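Local coordinates for arylalkylamine N-Acetyltransferase like 5b (PDB 4FD4), which probably catalyses the transfer of acetyl or longer acyl groups from acyl-coenzyme A to arylalkylamines such as serotonin and dopamine, at residues L53-Q58 against V75-P80; R113-C118 against E182-L187; Y121-A126 against F160-G165. All coordinates share one frame; numbering follows the deposited sequence.

Contact 1. Residues L53-Q58 against V75-P80; sequences LSFVEQ and VSIAGP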
loop_
_atom_site.group_PDB
_atom_site.type_symbol
_atom_site.label_atom_id
_atom_site.label_comp_id
_atom_site.label_asym_id
_atom_site.label_seq_id
_atom_site.Cartn_x
_atom_site.Cartn_y
_atom_site.Cartn_z
ATOM N N LEU A 53 1.214 -9.175 -5.765
ATOM C CA LEU A 53 0.280 -10.155 -6.290
ATOM C C LEU A 53 0.041 -11.313 -5.322
ATOM O O LEU A 53 -0.972 -11.999 -5.425
ATOM C CB LEU A 53 0.757 -10.699 -7.636
ATOM C CG LEU A 53 0.781 -9.731 -8.821
ATOM C CD1 LEU A 53 1.344 -10.462 -10.044
ATOM C CD2 LEU A 53 -0.605 -9.178 -9.139
ATOM N N SER A 54 0.969 -11.544 -4.394
ATOM C CA SER A 54 0.771 -12.627 -3.437
ATOM C C SER A 54 -0.554 -12.443 -2.679
ATOM O O SER A 54 -1.068 -13.390 -2.100
ATOM C CB SER A 54 1.937 -12.728 -2.448
ATOM O OG SER A 54 1.975 -11.589 -1.603
ATOM N N PHE A 55 -1.129 -11.239 -2.699
ATOM C CA PHE A 55 -2.369 -11.014 -1.950
ATOM C C PHE A 55 -3.654 -11.437 -2.668
ATOM O O PHE A 55 -4.695 -11.616 -2.022
ATOM C CB PHE A 55 -2.467 -9.564 -1.450
ATOM C CG PHE A 55 -1.387 -9.200 -0.488
ATOM C CD1 PHE A 55 -0.259 -8.513 -0.922
ATOM C CD2 PHE A 55 -1.468 -9.591 0.849
ATOM C CE1 PHE A 55 0.763 -8.191 -0.034
ATOM C CE2 PHE A 55 -0.450 -9.283 1.744
ATOM C CZ PHE A 55 0.667 -8.575 1.306
ATOM N N VAL A 56 -3.595 -11.615 -3.984
ATOM C CA VAL A 56 -4.808 -11.981 -4.731
ATOM C C VAL A 56 -5.417 -13.271 -4.199
ATOM O O VAL A 56 -6.616 -13.343 -3.966
ATOM C CB VAL A 56 -4.541 -12.142 -6.233
ATOM C CG1 VAL A 56 -5.772 -12.733 -6.939
ATOM C CG2 VAL A 56 -4.161 -10.806 -6.854
ATOM N N GLU A 57 -4.583 -14.286 -3.991
ATOM C CA GLU A 57 -5.080 -15.564 -3.493
ATOM C C GLU A 57 -5.692 -15.423 -2.097
ATOM O O GLU A 57 -6.581 -16.192 -1.724
ATOM C CB GLU A 57 -3.969 -16.618 -3.496
ATOM C CG GLU A 57 -2.890 -16.405 -2.439
ATOM C CD GLU A 57 -1.629 -17.221 -2.718
ATOM O OE1 GLU A 57 -0.512 -16.665 -2.581
ATOM O OE2 GLU A 57 -1.755 -18.415 -3.078
ATOM N N GLN A 58 -5.225 -14.449 -1.326
ATOM C CA GLN A 58 -5.746 -14.240 0.032
ATOM C C GLN A 58 -7.114 -13.545 0.063
ATOM O O GLN A 58 -7.690 -13.357 1.143
ATOM C CB GLN A 58 -4.741 -13.459 0.888
ATOM C CG GLN A 58 -3.353 -14.085 0.937
ATOM C CD GLN A 58 -2.355 -13.278 1.749
ATOM O OE1 GLN A 58 -2.703 -12.661 2.759
ATOM N NE2 GLN A 58 -1.094 -13.293 1.313
ATOM N N VAL A 75 -7.501 -0.237 -7.990
ATOM C CA VAL A 75 -7.102 -1.441 -7.244
ATOM C C VAL A 75 -6.616 -1.050 -5.858
ATOM O O VAL A 75 -6.056 0.032 -5.667
ATOM C CB VAL A 75 -6.019 -2.240 -8.003
ATOM C CG1 VAL A 75 -4.791 -1.350 -8.250
ATOM C CG2 VAL A 75 -5.603 -3.566 -7.232
ATOM N N SER A 76 -6.875 -1.914 -4.879
ATOM C CA SER A 76 -6.370 -1.722 -3.529
ATOM C C SER A 76 -5.906 -3.068 -2.999
ATOM O O SER A 76 -6.625 -4.061 -3.082
ATOM C CB SER A 76 -7.426 -1.140 -2.598
ATOM O OG SER A 76 -6.891 -1.023 -1.279
ATOM N N ILE A 77 -4.711 -3.089 -2.442
ATOM C CA ILE A 77 -4.161 -4.336 -1.935
ATOM C C ILE A 77 -3.850 -4.175 -0.459
ATOM O O ILE A 77 -3.197 -3.209 -0.039
ATOM C CB ILE A 77 -2.930 -4.770 -2.738
ATOM C CG1 ILE A 77 -3.332 -4.931 -4.212
ATOM C CG2 ILE A 77 -2.344 -6.070 -2.174
ATOM C CD1 ILE A 77 -2.288 -5.556 -5.079
ATOM N N ALA A 78 -4.364 -5.112 0.329
ATOM C CA ALA A 78 -4.209 -5.057 1.783
ATOM C C ALA A 78 -3.882 -6.460 2.297
ATOM O O ALA A 78 -4.098 -7.451 1.601
ATOM C CB ALA A 78 -5.478 -4.553 2.417
ATOM N N GLY A 79 -3.387 -6.543 3.524
ATOM C CA GLY A 79 -3.081 -7.832 4.131
ATOM C C GLY A 79 -2.925 -7.630 5.625
ATOM O O GLY A 79 -2.843 -6.490 6.084
ATOM N N PRO A 80 -2.871 -8.733 6.390
ATOM C CA PRO A 80 -2.732 -8.590 7.841
ATOM C C PRO A 80 -1.319 -8.147 8.190
ATOM O O PRO A 80 -0.378 -8.454 7.464
ATOM C CB PRO A 80 -3.010 -10.005 8.370
ATOM C CG PRO A 80 -2.610 -10.924 7.212
ATOM C CD PRO A 80 -2.884 -10.137 5.943
#

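Contact 2. Residues R113-C118 against E182-L187; sequences RTADVC and ECISQL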
loop_
_atom_site.group_PDB
_atom_site.type_symbol
_atom_site.label_atom_id
_atom_site.label_comp_id
_atom_site.label_asym_id
_atom_site.label_seq_id
_atom_site.Cartn_x
_atom_site.Cartn_y
_atom_site.Cartn_z
ATOM N N ARG A 113 7.174 -0.589 11.980
ATOM C CA ARG A 113 7.753 -0.681 13.316
ATOM C C ARG A 113 7.500 0.605 14.083
ATOM O O ARG A 113 7.182 0.576 15.266
ATOM C CB ARG A 113 9.257 -0.936 13.218
ATOM C CG ARG A 113 9.843 -1.592 14.464
ATOM C CD ARG A 113 11.361 -1.545 14.438
ATOM N NE ARG A 113 11.955 -2.308 13.337
ATOM C CZ ARG A 113 12.169 -3.624 13.361
ATOM N NH1 ARG A 113 12.730 -4.224 12.318
ATOM N NH2 ARG A 113 11.811 -4.346 14.416
ATOM N N THR A 114 7.615 1.734 13.395
ATOM C CA THR A 114 7.428 3.031 14.032
ATOM C C THR A 114 5.966 3.254 14.376
ATOM O O THR A 114 5.638 3.783 15.447
ATOM C CB THR A 114 7.908 4.189 13.128
ATOM O OG1 THR A 114 9.320 4.068 12.895
ATOM C CG2 THR A 114 7.632 5.521 13.794
ATOM N N ALA A 115 5.085 2.870 13.455
ATOM C CA ALA A 115 3.659 3.047 13.686
ATOM C C ALA A 115 3.223 2.187 14.858
ATOM O O ALA A 115 2.458 2.633 15.710
ATOM C CB ALA A 115 2.862 2.700 12.440
ATOM N N ASP A 116 3.700 0.946 14.887
ATOM C CA ASP A 116 3.381 0.019 15.973
ATOM C C ASP A 116 1.879 -0.039 16.251
ATOM O O ASP A 116 1.461 0.042 17.402
ATOM C CB ASP A 116 4.115 0.438 17.248
ATOM C CG ASP A 116 4.013 -0.605 18.352
ATOM O OD1 ASP A 116 4.157 -0.234 19.539
ATOM O OD2 ASP A 116 3.768 -1.793 18.030
ATOM N N VAL A 117 1.068 -0.183 15.205
ATOM C CA VAL A 117 -0.389 -0.182 15.371
ATOM C C VAL A 117 -0.880 -1.179 16.428
ATOM O O VAL A 117 -1.657 -0.820 17.333
ATOM C CB VAL A 117 -1.113 -0.441 14.037
ATOM C CG1 VAL A 117 -2.612 -0.628 14.273
ATOM C CG2 VAL A 117 -0.855 0.696 13.073
ATOM N N CYS A 118 -0.401 -2.412 16.333
ATOM C CA CYS A 118 -0.859 -3.466 17.236
ATOM C C CYS A 118 -0.557 -3.140 18.706
ATOM O O CYS A 118 -1.384 -3.386 19.596
ATOM C CB CYS A 118 -0.248 -4.804 16.842
ATOM S SG CYS A 118 -0.788 -5.412 15.204
ATOM N N GLU A 182 -6.828 8.190 11.951
ATOM C CA GLU A 182 -5.929 9.158 12.566
ATOM C C GLU A 182 -4.508 8.853 12.095
ATOM O O GLU A 182 -4.050 7.714 12.223
ATOM C CB GLU A 182 -6.018 9.057 14.100
ATOM C CG GLU A 182 -5.055 9.964 14.890
ATOM C CD GLU A 182 -4.968 9.592 16.374
ATOM O OE1 GLU A 182 -5.597 8.588 16.777
ATOM O OE2 GLU A 182 -4.269 10.299 17.141
ATOM N N CYS A 183 -3.818 9.847 11.535
ATOM C CA CYS A 183 -2.393 9.692 11.225
ATOM C C CYS A 183 -1.583 9.725 12.510
ATOM O O CYS A 183 -1.579 10.732 13.219
ATOM C CB CYS A 183 -1.893 10.791 10.297
ATOM S SG CYS A 183 -0.073 10.987 10.355
ATOM N N ILE A 184 -0.892 8.626 12.798
ATOM C CA ILE A 184 -0.204 8.461 14.072
ATOM C C ILE A 184 1.314 8.556 13.943
ATOM O O ILE A 184 2.022 8.702 14.942
ATOM C CB ILE A 184 -0.541 7.113 14.714
ATOM C CG1 ILE A 184 -0.318 5.985 13.703
ATOM C CG2 ILE A 184 -1.977 7.109 15.247
ATOM C CD1 ILE A 184 -0.594 4.616 14.261
ATOM N N SER A 185 1.812 8.466 12.716
ATOM C CA SER A 185 3.244 8.529 12.477
ATOM C C SER A 185 3.503 9.010 11.052
ATOM O O SER A 185 2.673 8.808 10.167
ATOM C CB SER A 185 3.878 7.155 12.721
ATOM O OG SER A 185 5.121 7.041 12.059
ATOM N N GLN A 186 4.638 9.667 10.832
ATOM C CA GLN A 186 5.017 10.083 9.485
ATOM C C GLN A 186 6.522 10.069 9.280
ATOM O O GLN A 186 7.293 10.030 10.245
ATOM C CB GLN A 186 4.439 11.462 9.134
ATOM C CG GLN A 186 4.346 12.441 10.288
ATOM C CD GLN A 186 3.753 13.771 9.856
ATOM O OE1 GLN A 186 4.244 14.409 8.918
ATOM N NE2 GLN A 186 2.690 14.192 10.533
ATOM N N LEU A 187 6.935 10.095 8.018
ATOM C CA LEU A 187 8.348 10.012 7.674
ATOM C C LEU A 187 8.628 10.785 6.401
ATOM O O LEU A 187 8.071 10.487 5.338
ATOM C CB LEU A 187 8.786 8.547 7.517
ATOM C CG LEU A 187 10.122 8.247 6.811
ATOM C CD1 LEU A 187 10.844 7.058 7.442
ATOM C CD2 LEU A 187 9.908 7.978 5.346
#

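Contact 3. Residues Y121-A126 against F160-G165; sequences YGLEKA and FKAISG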
loop_
_atom_site.group_PDB
_atom_site.type_symbol
_atom_site.label_atom_id
_atom_site.label_comp_id
_atom_site.label_asym_id
_atom_site.label_seq_id
_atom_site.Cartn_x
_atom_site.Cartn_y
_atom_site.Cartn_z
ATOM N N TYR A 121 -2.674 0.038 19.995
ATOM C CA TYR A 121 -4.116 -0.117 20.183
ATOM C C TYR A 121 -4.543 -1.388 20.920
ATOM O O TYR A 121 -5.737 -1.574 21.220
ATOM C CB TYR A 121 -4.842 0.022 18.846
ATOM C CG TYR A 121 -4.651 1.386 18.234
ATOM C CD1 TYR A 121 -3.527 1.675 17.467
ATOM C CD2 TYR A 121 -5.579 2.395 18.443
ATOM C CE1 TYR A 121 -3.339 2.935 16.918
ATOM C CE2 TYR A 121 -5.408 3.656 17.890
ATOM C CZ TYR A 121 -4.286 3.920 17.131
ATOM O OH TYR A 121 -4.116 5.175 16.589
ATOM N N GLY A 122 -3.573 -2.241 21.229
ATOM C CA GLY A 122 -3.835 -3.479 21.948
ATOM C C GLY A 122 -4.430 -4.567 21.072
ATOM O O GLY A 122 -5.423 -5.192 21.442
ATOM N N LEU A 123 -3.818 -4.796 19.911
ATOM C CA LEU A 123 -4.343 -5.743 18.931
ATOM C C LEU A 123 -3.376 -6.899 18.697
ATOM O O LEU A 123 -2.161 -6.725 18.790
ATOM C CB LEU A 123 -4.572 -5.026 17.600
ATOM C CG LEU A 123 -5.138 -3.620 17.753
ATOM C CD1 LEU A 123 -5.027 -2.805 16.461
ATOM C CD2 LEU A 123 -6.582 -3.687 18.244
ATOM N N GLU A 124 -3.919 -8.068 18.368
ATOM C CA GLU A 124 -3.115 -9.212 17.944
ATOM C C GLU A 124 -2.701 -9.081 16.475
ATOM O O GLU A 124 -1.697 -9.658 16.043
ATOM C CB GLU A 124 -3.901 -10.509 18.130
ATOM C CG GLU A 124 -4.175 -10.881 19.579
ATOM C CD GLU A 124 -4.989 -12.161 19.713
ATOM O OE1 GLU A 124 -4.417 -13.194 20.133
ATOM O OE2 GLU A 124 -6.201 -12.128 19.396
ATOM N N LYS A 125 -3.502 -8.337 15.716
ATOM C CA LYS A 125 -3.243 -8.100 14.297
ATOM C C LYS A 125 -4.072 -6.914 13.804
ATOM O O LYS A 125 -5.030 -6.485 14.456
ATOM C CB LYS A 125 -3.542 -9.357 13.461
ATOM C CG LYS A 125 -4.998 -9.798 13.481
ATOM C CD LYS A 125 -5.265 -10.932 12.475
ATOM C CE LYS A 125 -4.121 -11.957 12.470
ATOM N NZ LYS A 125 -4.584 -13.366 12.252
ATOM N N ALA A 126 -3.686 -6.367 12.660
ATOM C CA ALA A 126 -4.403 -5.242 12.075
ATOM C C ALA A 126 -4.473 -5.478 10.576
ATOM O O ALA A 126 -3.738 -6.312 10.053
ATOM C CB ALA A 126 -3.674 -3.946 12.379
ATOM N N PHE A 160 -11.274 -8.220 11.623
ATOM C CA PHE A 160 -10.205 -7.312 12.048
ATOM C C PHE A 160 -10.738 -6.228 12.970
ATOM O O PHE A 160 -11.870 -5.770 12.809
ATOM C CB PHE A 160 -9.457 -6.717 10.849
ATOM C CG PHE A 160 -8.581 -7.714 10.149
ATOM C CD1 PHE A 160 -7.255 -7.872 10.517
ATOM C CD2 PHE A 160 -9.097 -8.530 9.149
ATOM C CE1 PHE A 160 -6.452 -8.804 9.881
ATOM C CE2 PHE A 160 -8.302 -9.461 8.507
ATOM C CZ PHE A 160 -6.979 -9.603 8.875
ATOM N N LYS A 161 -9.927 -5.833 13.948
ATOM C CA LYS A 161 -10.352 -4.828 14.912
ATOM C C LYS A 161 -9.789 -3.461 14.563
ATOM O O LYS A 161 -10.169 -2.469 15.170
ATOM C CB LYS A 161 -9.968 -5.229 16.344
ATOM C CG LYS A 161 -10.688 -6.479 16.845
ATOM C CD LYS A 161 -12.148 -6.501 16.406
ATOM C CE LYS A 161 -13.112 -6.339 17.581
ATOM N NZ LYS A 161 -13.170 -7.552 18.462
ATOM N N ALA A 162 -8.887 -3.414 13.584
ATOM C CA ALA A 162 -8.280 -2.152 13.158
ATOM C C ALA A 162 -7.757 -2.212 11.718
ATOM O O ALA A 162 -7.338 -3.275 11.249
ATOM C CB ALA A 162 -7.151 -1.747 14.119
ATOM N N ILE A 163 -7.776 -1.068 11.037
ATOM C CA ILE A 163 -7.214 -0.952 9.691
ATOM C C ILE A 163 -6.220 0.204 9.629
ATOM O O ILE A 163 -6.420 1.223 10.288
ATOM C CB ILE A 163 -8.312 -0.716 8.635
ATOM C CG1 ILE A 163 -7.719 -0.745 7.222
ATOM C CG2 ILE A 163 -9.002 0.611 8.878
ATOM C CD1 ILE A 163 -8.776 -0.565 6.114
ATOM N N SER A 164 -5.154 0.048 8.843
ATOM C CA SER A 164 -4.137 1.081 8.705
ATOM C C SER A 164 -3.611 1.162 7.288
ATOM O O SER A 164 -3.961 0.346 6.433
ATOM C CB SER A 164 -2.968 0.845 9.673
ATOM O OG SER A 164 -2.453 -0.468 9.558
ATOM N N GLY A 165 -2.766 2.153 7.039
ATOM C CA GLY A 165 -2.139 2.288 5.738
ATOM C C GLY A 165 -0.980 3.261 5.731
ATOM O O GLY A 165 -0.888 4.149 6.588
HETATM O O HOH W 1 -7.867 -7.124 14.634
#

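Contact 1. Residues L53-Q58 against V75-P80
Phe55 and Gly79 have the nearest CA atoms of the two segments, 6.9 Å apart. The 53-58 segment leaves the end of helix 46-53 as a loop in which residues 54-57 keep helical backbone angles without regular helical bonding, although Val56 N still reaches Leu53 O at 3.0 Å. The 75-80 segment is extended, part of strand 71-81. The contact hangs on the Phe55 ring. With CG anti to the carbonyl carbon (chi1 -63°), the ring extends from the loop toward the strand, where it lies oblique to Ile77 CG2, Ala78 O and Gly79 CA. CD1 meets the Ile77 methyl CG2 at 3.4 Å, the same methyl that touches Phe55 CB at 3.6 Å. On the other flank of the ring, CD2 approaches Ala78 O at 3.5 Å, and CE2 lies 3.8 Å from Gly79 CA, where the chain has no side chain to hold the ring off. Strand 71-81 is an inner strand of the mixed sheet of the GNAT fold, paired antiparallel with strands 61-66 and 126-134; Phe55 thus lays the loop against the sheet, and its ring also meets those of His130 and Phe51. Ala78 O, beside the ring, accepts a hydrogen bond from Thr60 OG1. Toward the exposed end, the contact thins out: Gln58 OE1 comes to 4.1 Å from Pro80 CD, while its NE2 makes a weak hydrogen bond back to Ser54 O at 3.4 Å.

Contact 2. Residues R113-C118 against E182-L187
Ser185 and Ile184, on an edge strand of the sheet, pack against Thr114, Ala115 and Val117 at a kink between two helices; the contact is a small, partly buried one made by van der Waals touches. Ala115 and Ser185 have the nearest CA atoms, 5.6 Å apart. At the outer end the methyl CG2 of Thr114 touches Ser185 OG at 3.4 Å. Thr114 turns this methyl to the strand because CG2 is anti to the backbone N, while its OG1, on the other branch, is hydrogen-bonded to Leu110 O within the helix. The inner half belongs to Ile184. Its CG1 stands between the backbone N and the carbonyl carbon (chi1 51°), and CD1 at the end of that branch reaches the helical junction, 3.9 Å from Ala115 O and 4.1 Å from Val117 CG2; the Ile184 and Val117 side chains cross at about a right angle. Two neighbouring residues of one strand can both face the helices because the strand has a classic beta bulge here: Ile184 and Ser185 lie together opposite Thr212 of strand 209-216. Across from the strand, helix 99-115 ends and Asp116 takes a positive phi (50°). Asp116 is also the N-cap of helix 117-121, its OD2 making a weak hydrogen bond to Gly119 N. Ile184 O is held by Arg120 NH1 from that second helix. On the strand, Cys183 lies against Cys213; the two form a disulfide in another structure of this protein, but are not bonded to each other here.

Contact 3. Residues Y121-A126 against F160-G165
Leu123 CD1 presses on Ala162 CB at 3.3 Å, closer than carbon atoms usually approach, and this pair forms the tight part of the contact. Beside it the backbones draw together, Ala126 CA coming to 3.6 Å from Ala162 O, and the methyls of Ala126 and Ala162 lie 4.5 Å apart (CB to CB). Val117 of helix 117-121 touches both Leu123 and Ala126, so the apolar cluster is closed by the helix that precedes the loop. The helix ends at Tyr121, and Gly122, with positive phi (77°), turns the chain toward Leu123 and the start of the next strand. Strands 126-134 and 162-167 run parallel at the heart of the GNAT fold, joined through helix 143-158 in a beta-alpha-beta crossover; the two segments are the points where these strands enter the sheet, and Tyr127 continues the pairing with backbone bonds to Ala162 and Ser164. The looser side lies at the exposed lysines. Lys125 has CG between the backbone N and the carbonyl carbon (chi1 63°), which brings its aliphatic chain to the Phe160 ring, the two side chains crossing at about a right angle, with Lys125 CD 3.6 Å from Phe160 CE1. The same ring has CD1 at 3.7 Å from Ala126 C, and it also meets the ring of Tyr127, their planes at about 60°. The Lys161 side chain touches Leu123 through CB, 4.2 Å from CD2, before its end leads away. A water donates to Lys125 O at 2.9 Å; its other link, to Lys161 N, is modelled too short to be relied on.

All three contacts reach the same sheet, at different depths. Contact 1 is the most buried, a loop laid on an inner strand through one aromatic ring; contacts 2 and 3 are partly buried, with aliphatic packing inside and exposed residues at their margins. Contact 2 joins helices to an edge strand, whereas contact 3 brings together the starts of two inner parallel strands and adds a lysine-aromatic touch and solvent. Contacts 1 and 3 meet where Pro80 CB packs on Phe160 CE1 at 3.9 Å. Contacts 2 and 3 share helix 117-121: Cys118 O probably accepts a hydrogen bond from Leu123 N, and Tyr121 OH packs against Ile184 CG2.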